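Local coordinates for protein metallophosphoesterase (Clostridium thermocellum, PDB 4J6O) that acts as the manganese-binding 2',3'-phosphatase of the bacterial Pnkp-Hen1 RNA repair system, probably removing terminal phosphates from broken RNA before its ends are rejoined, at residues 29-33 against 34-38; 52-55 against 56-60; 21-24 against 25-28; 77-80 against 81-85. All blocks are in the same frame, centred on the assembly; numbering follows the deposited sequence.

Interaction 1: residues 29-33 against 34-38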
ATOM      1  N   MET A  29     -15.302  -5.159  -2.020  1.00 24.73           N
ATOM      2  CA  MET A  29     -16.110  -5.425  -0.825  1.00 24.61           C
ATOM      3  C   MET A  29     -15.788  -4.452   0.312  1.00 21.79           C
ATOM      4  O   MET A  29     -16.704  -3.906   0.950  1.00 26.82           O
ATOM      5  CB  MET A  29     -15.940  -6.896  -0.360  1.00 26.89           C
ATOM      6  CG  MET A  29     -16.580  -7.911  -1.260  1.00 33.68           C
ATOM      7  SD  MET A  29     -15.989  -9.583  -0.842  1.00 39.69           S
ATOM      8  CE  MET A  29     -17.016  -9.896   0.613  1.00 56.02           C
ATOM      9  N   LEU A  30     -14.482  -4.202   0.531  1.00 20.96           N
ATOM     10  CA  LEU A  30     -14.082  -3.379   1.650  1.00 20.07           C
ATOM     11  C   LEU A  30     -14.509  -1.921   1.411  1.00 25.16           C
ATOM     12  O   LEU A  30     -15.008  -1.230   2.304  1.00 22.33           O
ATOM     13  CB  LEU A  30     -12.548  -3.490   1.866  1.00 19.91           C
ATOM     14  CG  LEU A  30     -12.005  -2.603   2.964  1.00 18.02           C
ATOM     15  CD1 LEU A  30     -12.644  -2.897   4.326  1.00 23.70           C
ATOM     16  CD2 LEU A  30     -10.493  -2.934   3.022  1.00 17.70           C
ATOM     17  N   LEU A  31     -14.261  -1.422   0.212  1.00 21.11           N
ATOM     18  CA  LEU A  31     -14.688  -0.046  -0.106  1.00 21.58           C
ATOM     19  C   LEU A  31     -16.200   0.103   0.066  1.00 23.51           C
ATOM     20  O   LEU A  31     -16.681   1.095   0.643  1.00 25.52           O
ATOM     21  CB  LEU A  31     -14.242   0.317  -1.521  1.00 23.53           C
ATOM     22  CG  LEU A  31     -12.723   0.560  -1.759  1.00 23.71           C
ATOM     23  CD1 LEU A  31     -12.361   0.646  -3.230  1.00 25.52           C
ATOM     24  CD2 LEU A  31     -12.225   1.788  -1.000  1.00 23.29           C
ATOM     25  N   GLU A  32     -16.949  -0.883  -0.411  1.00 26.00           N
ATOM     26  CA  GLU A  32     -18.418  -0.774  -0.319  1.00 26.00           C
ATOM     27  C   GLU A  32     -18.848  -0.798   1.133  1.00 22.75           C
ATOM     28  O   GLU A  32     -19.747  -0.052   1.555  1.00 29.11           O
ATOM     29  CB  GLU A  32     -19.093  -1.847  -1.168  1.00 27.32           C
ATOM     30  CG  GLU A  32     -18.888  -1.550  -2.639  1.00 29.02           C
ATOM     31  CD  GLU A  32     -19.385  -2.604  -3.595  1.00 32.82           C
ATOM     32  OE1 GLU A  32     -19.446  -3.795  -3.244  1.00 41.46           O
ATOM     33  OE2 GLU A  32     -19.698  -2.225  -4.722  1.00 40.85           O
ATOM     34  N   LYS A  33     -18.180  -1.633   1.924  1.00 23.94           N
ATOM     35  CA  LYS A  33     -18.504  -1.722   3.342  1.00 26.46           C
ATOM     36  C   LYS A  33     -18.204  -0.407   4.038  1.00 29.93           C
ATOM     37  O   LYS A  33     -18.870  -0.038   5.001  1.00 31.56           O
ATOM     38  CB  LYS A  33     -17.670  -2.843   3.960  1.00 30.79           C
ATOM     39  CG  LYS A  33     -17.963  -3.158   5.395  1.00 33.60           C
ATOM     40  CD  LYS A  33     -17.177  -4.442   5.752  1.00 27.60           C
ATOM     41  CE  LYS A  33     -17.342  -4.875   7.186  1.00 31.57           C
ATOM     42  NZ  LYS A  33     -16.884  -6.266   7.350  1.00 32.11           N
ATOM     43  N   LEU A  34     -17.213   0.313   3.537  1.00 24.55           N
ATOM     44  CA  LEU A  34     -16.874   1.625   4.097  1.00 24.82           C
ATOM     45  C   LEU A  34     -17.763   2.752   3.599  1.00 27.12           C
ATOM     46  O   LEU A  34     -17.521   3.916   3.923  1.00 29.16           O
ATOM     47  CB  LEU A  34     -15.408   1.975   3.802  1.00 27.00           C
ATOM     48  CG  LEU A  34     -14.363   1.056   4.450  1.00 23.80           C
ATOM     49  CD1 LEU A  34     -13.031   1.143   3.655  1.00 21.96           C
ATOM     50  CD2 LEU A  34     -14.135   1.348   5.934  1.00 25.77           C
ATOM     51  N   GLY A  35     -18.739   2.413   2.763  1.00 25.53           N
ATOM     52  CA  GLY A  35     -19.639   3.416   2.248  1.00 28.17           C
ATOM     53  C   GLY A  35     -19.289   4.069   0.921  1.00 30.23           C
ATOM     54  O   GLY A  35     -20.028   4.946   0.441  1.00 34.57           O
ATOM     55  N   TYR A  36     -18.184   3.644   0.304  1.00 32.42           N
ATOM     56  CA  TYR A  36     -17.858   4.126  -1.029  1.00 27.51           C
ATOM     57  C   TYR A  36     -18.790   3.503  -2.033  1.00 31.15           C
ATOM     58  O   TYR A  36     -19.288   2.403  -1.839  1.00 33.46           O
ATOM     59  CB  TYR A  36     -16.380   3.860  -1.430  1.00 26.08           C
ATOM     60  CG  TYR A  36     -15.422   4.599  -0.523  1.00 27.65           C
ATOM     61  CD1 TYR A  36     -15.041   4.047   0.696  1.00 26.97           C
ATOM     62  CD2 TYR A  36     -14.932   5.857  -0.871  1.00 25.84           C
ATOM     63  CE1 TYR A  36     -14.228   4.740   1.553  1.00 23.68           C
ATOM     64  CE2 TYR A  36     -14.091   6.544  -0.032  1.00 28.37           C
ATOM     65  CZ  TYR A  36     -13.748   5.969   1.178  1.00 22.31           C
ATOM     66  OH  TYR A  36     -12.934   6.678   2.039  1.00 26.91           O
ATOM     67  N   LEU A  37     -18.994   4.227  -3.125  1.00 37.58           N
ATOM     68  CA  LEU A  37     -19.868   3.829  -4.204  1.00 31.79           C
ATOM     69  C   LEU A  37     -18.983   3.680  -5.419  1.00 33.74           C
ATOM     70  O   LEU A  37     -18.274   4.618  -5.798  1.00 34.92           O
ATOM     71  CB  LEU A  37     -20.849   4.967  -4.455  1.00 38.66           C
ATOM     72  CG  LEU A  37     -21.601   5.302  -3.174  1.00 38.30           C
ATOM     73  CD1 LEU A  37     -22.254   6.650  -3.318  1.00 67.51           C
ATOM     74  CD2 LEU A  37     -22.628   4.205  -2.911  1.00 47.89           C
ATOM     75  N   ILE A  38     -18.998   2.492  -6.012  1.00 38.01           N
ATOM     76  CA  ILE A  38     -18.141   2.220  -7.155  1.00 32.93           C
ATOM     77  C   ILE A  38     -18.996   2.053  -8.383  1.00 44.78           C
ATOM     78  O   ILE A  38     -19.901   1.212  -8.442  1.00 43.53           O
ATOM     79  CB  ILE A  38     -17.301   0.941  -6.945  1.00 30.36           C
ATOM     80  CG1 ILE A  38     -16.419   1.066  -5.728  1.00 29.25           C
ATOM     81  CG2 ILE A  38     -16.461   0.632  -8.195  1.00 34.11           C
ATOM     82  CD1 ILE A  38     -15.926  -0.251  -5.332  1.00 35.72           C
TER
HETATM   83  O   HOH W   1     -20.857   0.361  -4.979  1.00 36.00           O
HETATM   84  O   HOH W   2     -21.190   1.379  -0.415  1.00 39.67           O
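L30 and L34 meet through methyl and methine groups, with L34 CD1 3.9 Å from L30 CG. L34 CG sits beside its own backbone N (chi1 -64°). This folds the side chain back onto the last helical turn and sets L34 CG 3.2 Å from L30 O. Y36 comes in from another direction. It turns a ring edge to the helix end, and L31 O lies in the ring plane, 3.4 Å from Y36 CD1. The same ring carbon touches L31 CD2. I38 reaches back from the strand, and its CD1 packs 4.2 Å from L31 CB and also against E32 CG.

The backbone under these groups is a Schellman motif that ends helix 24-33. Y36 N bonds to L31 O at 3.0 Å. G35 N bonds to E32 O at 2.9 Å, from above the carbonyl plane. G35 has the positive phi (93°) that the motif needs. L34 N gives its better bond to L30 O and a weak one to L31 O, so two N-H groups share L31 O.

Two waters stitch the outer side. Water 2 donates to both E32 O and Y36 O. Water 1 accepts from I38 N and donates to E32 OE2, which also forms a salt bridge with K28.

Further out, Y36 OH is bonded to D15, and the Y36 ring meets H54 edge-to-face. K33 NZ bonds to D245 O. L30 and L34 rest on strands 232-238 and 242-247, while L31 and Y36 both touch V60.

Interaction 2: residues 52-55 against 56-60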
ATOM      1  N   VAL A  52     -15.205   6.193  -8.160  1.00 31.94           N
ATOM      2  CA  VAL A  52     -15.524   5.932  -6.755  1.00 27.64           C
ATOM      3  C   VAL A  52     -15.885   7.241  -6.061  1.00 32.45           C
ATOM      4  O   VAL A  52     -15.164   8.235  -6.239  1.00 34.01           O
ATOM      5  CB  VAL A  52     -14.311   5.297  -6.035  1.00 24.36           C
ATOM      6  CG1 VAL A  52     -14.762   4.820  -4.654  1.00 27.30           C
ATOM      7  CG2 VAL A  52     -13.817   4.137  -6.899  1.00 27.94           C
ATOM      8  N   THR A  53     -16.972   7.240  -5.273  1.00 34.70           N
ATOM      9  CA  THR A  53     -17.356   8.417  -4.498  1.00 29.39           C
ATOM     10  C   THR A  53     -17.740   8.015  -3.084  1.00 36.54           C
ATOM     11  O   THR A  53     -17.900   6.830  -2.789  1.00 31.32           O
ATOM     12  CB  THR A  53     -18.519   9.165  -5.182  1.00 34.87           C
ATOM     13  OG1 THR A  53     -19.634   8.282  -5.342  1.00 38.13           O
ATOM     14  CG2 THR A  53     -18.057   9.665  -6.546  1.00 38.38           C
ATOM     15  N   HIS A  54     -17.836   9.015  -2.209  1.00 33.84           N
ATOM     16  CA  HIS A  54     -18.298   8.811  -0.841  1.00 30.55           C
ATOM     17  C   HIS A  54     -19.185  10.003  -0.421  1.00 33.20           C
ATOM     18  O   HIS A  54     -18.756  11.159  -0.466  1.00 40.34           O
ATOM     19  CB  HIS A  54     -17.111   8.618   0.131  1.00 30.89           C
ATOM     20  CG  HIS A  54     -17.521   7.984   1.428  1.00 39.28           C
ATOM     21  ND1 HIS A  54     -18.256   8.656   2.381  1.00 31.22           N
ATOM     22  CD2 HIS A  54     -17.319   6.735   1.920  1.00 30.86           C
ATOM     23  CE1 HIS A  54     -18.512   7.846   3.398  1.00 29.03           C
ATOM     24  NE2 HIS A  54     -17.951   6.670   3.144  1.00 34.44           N
ATOM     25  N   PRO A  55     -20.384   9.695   0.040  1.00 38.00           N
ATOM     26  CA  PRO A  55     -21.332  10.766   0.386  1.00 41.46           C
ATOM     27  C   PRO A  55     -20.904  11.606   1.581  1.00 44.50           C
ATOM     28  O   PRO A  55     -21.339  12.750   1.685  1.00 42.29           O
ATOM     29  CB  PRO A  55     -22.632  10.010   0.688  1.00 45.43           C
ATOM     30  CG  PRO A  55     -22.247   8.592   0.899  1.00 39.86           C
ATOM     31  CD  PRO A  55     -20.956   8.353   0.152  1.00 32.90           C
ATOM     32  N   GLU A  56     -20.072  11.062   2.462  1.00 38.88           N
ATOM     33  CA  GLU A  56     -19.566  11.835   3.593  1.00 34.35           C
ATOM     34  C   GLU A  56     -18.215  12.515   3.278  1.00 43.39           C
ATOM     35  O   GLU A  56     -17.574  13.088   4.169  1.00 41.20           O
ATOM     36  CB  GLU A  56     -19.462  10.954   4.832  1.00 42.63           C
ATOM     37  CG  GLU A  56     -20.772  10.272   5.229  1.00 38.95           C
ATOM     38  CD  GLU A  56     -20.570   9.272   6.372  1.00 83.29           C
ATOM     39  OE1 GLU A  56     -19.403   8.897   6.676  1.00 50.71           O
ATOM     40  OE2 GLU A  56     -21.584   8.869   6.982  1.00 67.89           O
ATOM     41  N   GLY A  57     -17.787  12.438   2.020  1.00 39.97           N
ATOM     42  CA  GLY A  57     -16.546  13.057   1.604  1.00 34.35           C
ATOM     43  C   GLY A  57     -15.257  12.441   2.180  1.00 54.23           C
ATOM     44  O   GLY A  57     -14.216  13.113   2.307  1.00 37.16           O
ATOM     45  N   ARG A  58     -15.324  11.169   2.556  1.00 33.95           N
ATOM     46  CA  ARG A  58     -14.142  10.460   3.067  1.00 36.43           C
ATOM     47  C   ARG A  58     -13.191  10.190   1.921  1.00 30.53           C
ATOM     48  O   ARG A  58     -13.608  10.158   0.770  1.00 30.15           O
ATOM     49  CB  ARG A  58     -14.551   9.149   3.741  1.00 30.28           C
ATOM     50  CG  ARG A  58     -15.514   9.376   4.893  1.00 29.15           C
ATOM     51  CD  ARG A  58     -15.728   8.088   5.678  1.00 30.61           C
ATOM     52  NE  ARG A  58     -14.537   7.688   6.446  1.00 27.70           N
ATOM     53  CZ  ARG A  58     -14.275   8.008   7.717  1.00 31.81           C
ATOM     54  NH1 ARG A  58     -13.166   7.511   8.276  1.00 27.91           N
ATOM     55  NH2 ARG A  58     -15.149   8.766   8.445  1.00 30.57           N
ATOM     56  N   LYS A  59     -11.910  10.019   2.255  1.00 26.43           N
ATOM     57  CA  LYS A  59     -10.842   9.769   1.256  1.00 24.25           C
ATOM     58  C   LYS A  59     -10.088   8.523   1.651  1.00 24.47           C
ATOM     59  O   LYS A  59     -10.012   8.219   2.801  1.00 24.82           O
ATOM     60  CB  LYS A  59      -9.893  10.951   1.133  1.00 26.86           C
ATOM     61  CG  LYS A  59     -10.615  12.223   0.605  1.00 29.32           C
ATOM     62  CD  LYS A  59      -9.599  13.230   0.096  1.00 37.66           C
ATOM     63  CE  LYS A  59     -10.373  14.471  -0.407  1.00 48.26           C
ATOM     64  NZ  LYS A  59      -9.491  15.470  -1.055  1.00 58.07           N
ATOM     65  N   VAL A  60      -9.555   7.826   0.665  1.00 22.89           N
ATOM     66  CA  VAL A  60      -8.811   6.590   0.893  1.00 20.13           C
ATOM     67  C   VAL A  60      -7.313   6.870   0.804  1.00 20.81           C
ATOM     68  O   VAL A  60      -6.837   7.571  -0.117  1.00 23.48           O
ATOM     69  CB  VAL A  60      -9.156   5.513  -0.162  1.00 21.44           C
ATOM     70  CG1 VAL A  60      -8.270   4.228   0.074  1.00 19.74           C
ATOM     71  CG2 VAL A  60     -10.628   5.135  -0.124  1.00 25.41           C
TER
HETATM   72  O   HOH W   3     -19.445   5.605   5.633  1.00 44.61           O
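H54 to G57 form a type I beta turn, closed by G57 N to H54 O at 3.0 Å, with G57 at positive phi. A second backbone N-H is used by a side chain. E56 N bonds to H54 ND1 at 3.0 Å and lies close to the imidazole plane. H54 CG is anti to the backbone N (chi1 -162°), which turns the ring in under the turn.

E56 runs past the edge of that ring. Its CB is 3.6 Å from H54 CE1, and its carboxylate plane is turned 54° from the imidazole. Water 3 stands in the ring plane, hydrogen-bonded to H54 NE2 at 3.1 Å, and makes a weak bond to E56 OE1.

R58 takes a face of the same ring. The two side chains lie alongside and point the same way. R58 CG is 3.9 Å from the H54 ring centroid, a CH-pi contact, and R58 CD is 3.6 Å from H54 CE1. Beyond this the arginine bends, and its guanidinium forms salt bridges with E240 and D15.

The turn leads from strand 50-53 of the small two-stranded sheet into strand 59-62 of a main sheet.

H54 ND1 accepts from E56 N, while H54 NE2 bonds to the carbonyl of L34 as well as to water 3. This pattern is consistent with a neutral imidazole protonated at NE2, held in its rotation by bonds at both nitrogens.

Interaction 3: residues 21-24 against 25-28. With MN (manganese (II) ion), chain J.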
ATOM      1  N   HIS A  21      -2.311  -6.552  -3.197  1.00 18.87           N
ATOM      2  CA  HIS A  21      -1.723  -7.675  -3.938  1.00 20.06           C
ATOM      3  C   HIS A  21      -2.786  -8.345  -4.847  1.00 23.81           C
ATOM      4  O   HIS A  21      -2.998  -9.568  -4.811  1.00 21.87           O
ATOM      5  CB  HIS A  21      -1.122  -8.695  -2.967  1.00 18.15           C
ATOM      6  CG  HIS A  21       0.159  -8.238  -2.358  1.00 19.52           C
ATOM      7  ND1 HIS A  21       1.237  -7.856  -3.131  1.00 18.87           N
ATOM      8  CD2 HIS A  21       0.555  -8.129  -1.072  1.00 18.63           C
ATOM      9  CE1 HIS A  21       2.222  -7.471  -2.344  1.00 18.57           C
ATOM     10  NE2 HIS A  21       1.844  -7.645  -1.089  1.00 17.28           N
ATOM     11  N   GLY A  22      -3.439  -7.532  -5.661  1.00 20.82           N
ATOM     12  CA  GLY A  22      -4.289  -8.055  -6.723  1.00 20.50           C
ATOM     13  C   GLY A  22      -5.651  -8.546  -6.281  1.00 21.49           C
ATOM     14  O   GLY A  22      -6.365  -9.123  -7.073  1.00 22.87           O
ATOM     15  N   CYS A  23      -5.985  -8.346  -5.007  1.00 19.58           N
ATOM     16  CA  CYS A  23      -7.253  -8.869  -4.501  1.00 18.73           C
ATOM     17  C   CYS A  23      -8.417  -7.868  -4.760  1.00 20.68           C
ATOM     18  O   CYS A  23      -8.945  -7.278  -3.821  1.00 22.42           O
ATOM     19  CB  CYS A  23      -7.140  -9.162  -3.042  1.00 19.63           C
ATOM     20  SG  CYS A  23      -6.013 -10.613  -2.759  1.00 22.39           S
ATOM     21  N   TYR A  24      -8.745  -7.685  -6.013  1.00 23.53           N
ATOM     22  CA  TYR A  24      -9.809  -6.761  -6.372  1.00 25.01           C
ATOM     23  C   TYR A  24     -11.150  -7.065  -5.686  1.00 24.22           C
ATOM     24  O   TYR A  24     -11.839  -6.123  -5.255  1.00 22.34           O
ATOM     25  CB  TYR A  24     -10.008  -6.743  -7.892  1.00 23.49           C
ATOM     26  CG  TYR A  24     -11.158  -5.859  -8.305  1.00 25.09           C
ATOM     27  CD1 TYR A  24     -10.965  -4.503  -8.444  1.00 28.36           C
ATOM     28  CD2 TYR A  24     -12.409  -6.376  -8.475  1.00 27.91           C
ATOM     29  CE1 TYR A  24     -12.012  -3.682  -8.808  1.00 28.79           C
ATOM     30  CE2 TYR A  24     -13.474  -5.549  -8.832  1.00 30.34           C
ATOM     31  CZ  TYR A  24     -13.249  -4.203  -8.980  1.00 34.73           C
ATOM     32  OH  TYR A  24     -14.298  -3.363  -9.344  1.00 38.73           O
ATOM     33  N   ASP A  25     -11.560  -8.344  -5.603  1.00 24.93           N
ATOM     34  CA  ASP A  25     -12.916  -8.634  -5.120  1.00 26.82           C
ATOM     35  C   ASP A  25     -13.033  -8.127  -3.689  1.00 22.06           C
ATOM     36  O   ASP A  25     -14.070  -7.510  -3.297  1.00 23.41           O
ATOM     37  CB  ASP A  25     -13.226 -10.132  -5.188  1.00 26.76           C
ATOM     38  CG  ASP A  25     -13.345 -10.652  -6.602  1.00 29.80           C
ATOM     39  OD1 ASP A  25     -13.579  -9.845  -7.522  1.00 31.67           O
ATOM     40  OD2 ASP A  25     -13.222 -11.911  -6.773  1.00 33.29           O
ATOM     41  N   GLU A  26     -11.965  -8.354  -2.927  1.00 22.57           N
ATOM     42  CA  GLU A  26     -11.974  -8.015  -1.510  1.00 19.52           C
ATOM     43  C   GLU A  26     -11.867  -6.506  -1.363  1.00 23.11           C
ATOM     44  O   GLU A  26     -12.445  -5.937  -0.462  1.00 22.86           O
ATOM     45  CB  GLU A  26     -10.801  -8.640  -0.756  1.00 18.40           C
ATOM     46  CG  GLU A  26     -10.934 -10.175  -0.525  1.00 23.91           C
ATOM     47  CD  GLU A  26     -10.612 -11.004  -1.736  1.00 23.29           C
ATOM     48  OE1 GLU A  26     -10.172 -10.496  -2.789  1.00 22.43           O
ATOM     49  OE2 GLU A  26     -10.809 -12.238  -1.643  1.00 25.73           O
ATOM     50  N   LEU A  27     -11.069  -5.901  -2.218  1.00 21.85           N
ATOM     51  CA  LEU A  27     -10.985  -4.420  -2.249  1.00 19.14           C
ATOM     52  C   LEU A  27     -12.356  -3.783  -2.513  1.00 24.37           C
ATOM     53  O   LEU A  27     -12.736  -2.844  -1.824  1.00 22.64           O
ATOM     54  CB  LEU A  27      -9.929  -3.969  -3.281  1.00 20.39           C
ATOM     55  CG  LEU A  27      -9.842  -2.446  -3.418  1.00 21.64           C
ATOM     56  CD1 LEU A  27      -9.562  -1.732  -2.084  1.00 18.42           C
ATOM     57  CD2 LEU A  27      -8.779  -2.085  -4.493  1.00 21.24           C
ATOM     58  N   LYS A  28     -13.076  -4.309  -3.497  1.00 23.57           N
ATOM     59  CA  LYS A  28     -14.387  -3.770  -3.812  1.00 23.15           C
ATOM     60  C   LYS A  28     -15.311  -3.955  -2.623  1.00 25.80           C
ATOM     61  O   LYS A  28     -16.022  -3.008  -2.246  1.00 26.10           O
ATOM     62  CB  LYS A  28     -14.927  -4.445  -5.048  1.00 26.54           C
ATOM     63  CG  LYS A  28     -16.364  -4.048  -5.424  1.00 32.80           C
ATOM     64  CD  LYS A  28     -16.835  -4.797  -6.643  1.00 34.67           C
ATOM     65  CE  LYS A  28     -18.153  -4.197  -7.171  1.00 52.67           C
ATOM     66  NZ  LYS A  28     -19.248  -4.614  -6.283  1.00 52.80           N
TER
HETATM   67 MN    MN J 508       3.098  -6.783   0.624  1.00 18.86          MN
HETATM   68  O   HOH W   4       2.164  -8.311   2.081  1.00 20.73           O
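D25 meets Y24, its neighbour in the first turn of the helix. D25 OD1 lies in the plane of the Y24 ring, at its edge, 3.8 Å from Y24 CD2. The carboxylate is turned 72° from the ring and forms a salt bridge with K72.

E26 bends at chi2 (78°), which brings OE1 back to 3.3 Å from C23 CB. Its other oxygen, OE2, is held by Y252 OH and L249 N. E26 N gives C23 O a weak bond.

L27 N makes the stronger bond to that oxygen, 3.0 Å from C23 O and in the carbonyl plane. C23 is the N-cap residue, so this bond closes the first turn of helix 24-33.

K28 N bonds to Y24 O at 2.8 Å. The K28 side chain passes a face of the tyrosine, with CB over the ring and CD 4.0 Å from Y24 OH.

Just before the cap, H21 NE2 binds manganese at 2.3 Å, together with water 4, D19 and D65. D19 and H21 form the D-x-H metal motif of calcineurin-like phosphoesterases. H21 ND1 bonds to V67 O. The imidazole is therefore gripped at both nitrogens, which fixes the ring's rotation and presents NE2 to the metal.

Interaction 4: residues 77-80 against 81-85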
ATOM      1  N   LEU A  77      -5.269  -2.077 -10.244  1.00 25.63           N
ATOM      2  CA  LEU A  77      -4.546  -0.914 -10.732  1.00 28.75           C
ATOM      3  C   LEU A  77      -5.492   0.109 -11.342  1.00 30.05           C
ATOM      4  O   LEU A  77      -5.392   1.323 -11.074  1.00 28.46           O
ATOM      5  CB  LEU A  77      -3.513  -1.344 -11.779  1.00 25.58           C
ATOM      6  CG  LEU A  77      -2.236  -1.880 -11.152  1.00 27.76           C
ATOM      7  CD1 LEU A  77      -1.453  -2.616 -12.230  1.00 30.40           C
ATOM      8  CD2 LEU A  77      -1.418  -0.758 -10.566  1.00 25.06           C
ATOM      9  N   LYS A  78      -6.419  -0.366 -12.151  1.00 29.57           N
ATOM     10  CA  LYS A  78      -7.343   0.584 -12.793  1.00 29.99           C
ATOM     11  C   LYS A  78      -8.162   1.329 -11.748  1.00 30.80           C
ATOM     12  O   LYS A  78      -8.417   2.517 -11.866  1.00 31.94           O
ATOM     13  CB  LYS A  78      -8.279  -0.168 -13.740  1.00 34.01           C
ATOM     14  CG  LYS A  78      -7.565  -0.718 -14.948  1.00 32.12           C
ATOM     15  CD  LYS A  78      -8.433  -1.649 -15.743  1.00 37.27           C
ATOM     16  CE  LYS A  78      -7.598  -2.408 -16.744  1.00 38.76           C
ATOM     17  NZ  LYS A  78      -8.487  -3.132 -17.630  1.00 39.12           N
ATOM     18  N   LEU A  79      -8.629   0.597 -10.751  1.00 27.30           N
ATOM     19  CA  LEU A  79      -9.461   1.188  -9.720  1.00 26.49           C
ATOM     20  C   LEU A  79      -8.648   2.219  -8.947  1.00 26.46           C
ATOM     21  O   LEU A  79      -9.087   3.344  -8.776  1.00 29.00           O
ATOM     22  CB  LEU A  79     -10.055   0.110  -8.799  1.00 26.82           C
ATOM     23  CG  LEU A  79     -10.879   0.664  -7.643  1.00 29.75           C
ATOM     24  CD1 LEU A  79     -12.181   1.195  -8.237  1.00 28.27           C
ATOM     25  CD2 LEU A  79     -11.182  -0.434  -6.591  1.00 30.74           C
ATOM     26  N   VAL A  80      -7.469   1.832  -8.451  1.00 23.96           N
ATOM     27  CA  VAL A  80      -6.682   2.742  -7.630  1.00 23.75           C
ATOM     28  C   VAL A  80      -6.185   3.988  -8.391  1.00 24.09           C
ATOM     29  O   VAL A  80      -6.265   5.125  -7.888  1.00 25.37           O
ATOM     30  CB  VAL A  80      -5.465   2.001  -7.008  1.00 23.72           C
ATOM     31  CG1 VAL A  80      -4.604   2.979  -6.251  1.00 24.10           C
ATOM     32  CG2 VAL A  80      -5.993   0.922  -6.105  1.00 22.90           C
ATOM     33  N   MET A  81      -5.740   3.767  -9.625  1.00 26.26           N
ATOM     34  CA  MET A  81      -5.322   4.904 -10.446  1.00 25.88           C
ATOM     35  C   MET A  81      -6.436   5.932 -10.712  1.00 29.10           C
ATOM     36  O   MET A  81      -6.213   7.150 -10.648  1.00 33.13           O
ATOM     37  CB  MET A  81      -4.748   4.390 -11.755  1.00 26.85           C
ATOM     38  CG  MET A  81      -3.430   3.739 -11.491  1.00 30.35           C
ATOM     39  SD  MET A  81      -2.627   3.393 -13.023  1.00 53.38           S
ATOM     40  CE  MET A  81      -3.430   1.921 -13.336  1.00 31.95           C
ATOM     41  N   GLY A  82      -7.643   5.432 -10.979  1.00 34.55           N
ATOM     42  CA  GLY A  82      -8.800   6.299 -11.102  1.00 29.22           C
ATOM     43  C   GLY A  82      -9.145   7.079  -9.835  1.00 35.95           C
ATOM     44  O   GLY A  82      -9.637   8.200  -9.890  1.00 35.79           O
ATOM     45  N   MET A  83      -8.934   6.460  -8.678  1.00 27.12           N
ATOM     46  CA  MET A  83      -9.227   7.091  -7.415  1.00 26.19           C
ATOM     47  C   MET A  83      -8.257   8.192  -7.135  1.00 32.80           C
ATOM     48  O   MET A  83      -8.633   9.235  -6.612  1.00 29.05           O
ATOM     49  CB  MET A  83      -9.221   6.034  -6.292  1.00 27.90           C
ATOM     50  CG  MET A  83     -10.405   5.089  -6.439  1.00 23.34           C
ATOM     51  SD  MET A  83     -10.450   3.805  -5.162  1.00 25.62           S
ATOM     52  CE  MET A  83     -10.821   4.743  -3.777  1.00 23.79           C
ATOM     53  N   VAL A  84      -6.996   7.949  -7.459  1.00 28.13           N
ATOM     54  CA  VAL A  84      -5.981   8.958  -7.213  1.00 31.07           C
ATOM     55  C   VAL A  84      -6.296  10.099  -8.171  1.00 40.64           C
ATOM     56  O   VAL A  84      -6.222  11.257  -7.804  1.00 37.64           O
ATOM     57  CB  VAL A  84      -4.573   8.393  -7.433  1.00 25.23           C
ATOM     58  CG1 VAL A  84      -3.527   9.490  -7.402  1.00 35.68           C
ATOM     59  CG2 VAL A  84      -4.248   7.358  -6.325  1.00 24.32           C
ATOM     60  N   LYS A  85      -6.702   9.766  -9.386  1.00 31.51           N
ATOM     61  CA  LYS A  85      -6.949  10.834 -10.393  1.00 30.57           C
ATOM     62  C   LYS A  85      -8.196  11.702 -10.120  1.00 51.31           C
ATOM     63  O   LYS A  85      -8.214  12.901 -10.397  1.00 39.16           O
ATOM     64  CB  LYS A  85      -6.978  10.171 -11.777  1.00 35.59           C
ATOM     65  CG  LYS A  85      -7.099  11.112 -12.947  1.00 56.36           C
ATOM     66  CD  LYS A  85      -6.432  10.485 -14.165  1.00 60.18           C
ATOM     67  CE  LYS A  85      -7.464  10.116 -15.222  1.00 91.00           C
ATOM     68  NZ  LYS A  85      -6.907  10.132 -16.620  1.00 78.29           N
TER
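M81 curls back along the helix onto L77. Its terminal methyl is the tight point of the contact, with M81 CE 3.6 Å from L77 CB. The bend at chi3 (-83°) puts it there, and the same methyl is 3.1 Å from L77 O. M81 CG also lies close to that carbonyl, so the side chain wraps round it while M81 N bonds to it at 2.9 Å.

M83 also lays its CG against a carbonyl, 3.2 Å from L79 O, but its methyl leads away from the other segment. The L79 and M83 side chains cross at a slant, with M83 SD 4.0 Å from L79 CG.

V80 and V84 are the more widely spaced apolar pair. V80 CG1 and V84 CG2 are 4.4 Å apart, though V84 N bonds to V80 O at 2.9 Å. Solvent reaches the contact at G82 and V84, which are partly exposed.

The segments form one run of helix 73-86, the helix of a beta-alpha-beta unit with strands 59-62 and 89-91. M81 packs on F129, V133 and F136 of helix 127-138, and V84 joins it on F136. On another face L79 touches Y24, L27 and L31 of helix 24-33, and both L79 and M83 reach V52 of strand 50-53.

How the interactions relate
The four contacts follow in series along the chain, and none nests in or crosses another. Interaction 3 runs from metal ligand H21 into the start of helix 24-33. Interaction 1 closes that helix and turns into strand 37-40. Interaction 2 closes the turn between strands 50-53 and 59-62. Interaction 4 lies within helix 73-86, downstream of strand 59-62. Interactions 1 and 2 meet at the two-stranded sheet, where L37 N and T53 O probably bond at 2.8 Å. Helix 73-86 of interaction 4 packs against the other three contacts, joining helix 24-33 to the small sheet. Interactions 2 and 3 do not touch; their nearest atoms are about 6 Å apart.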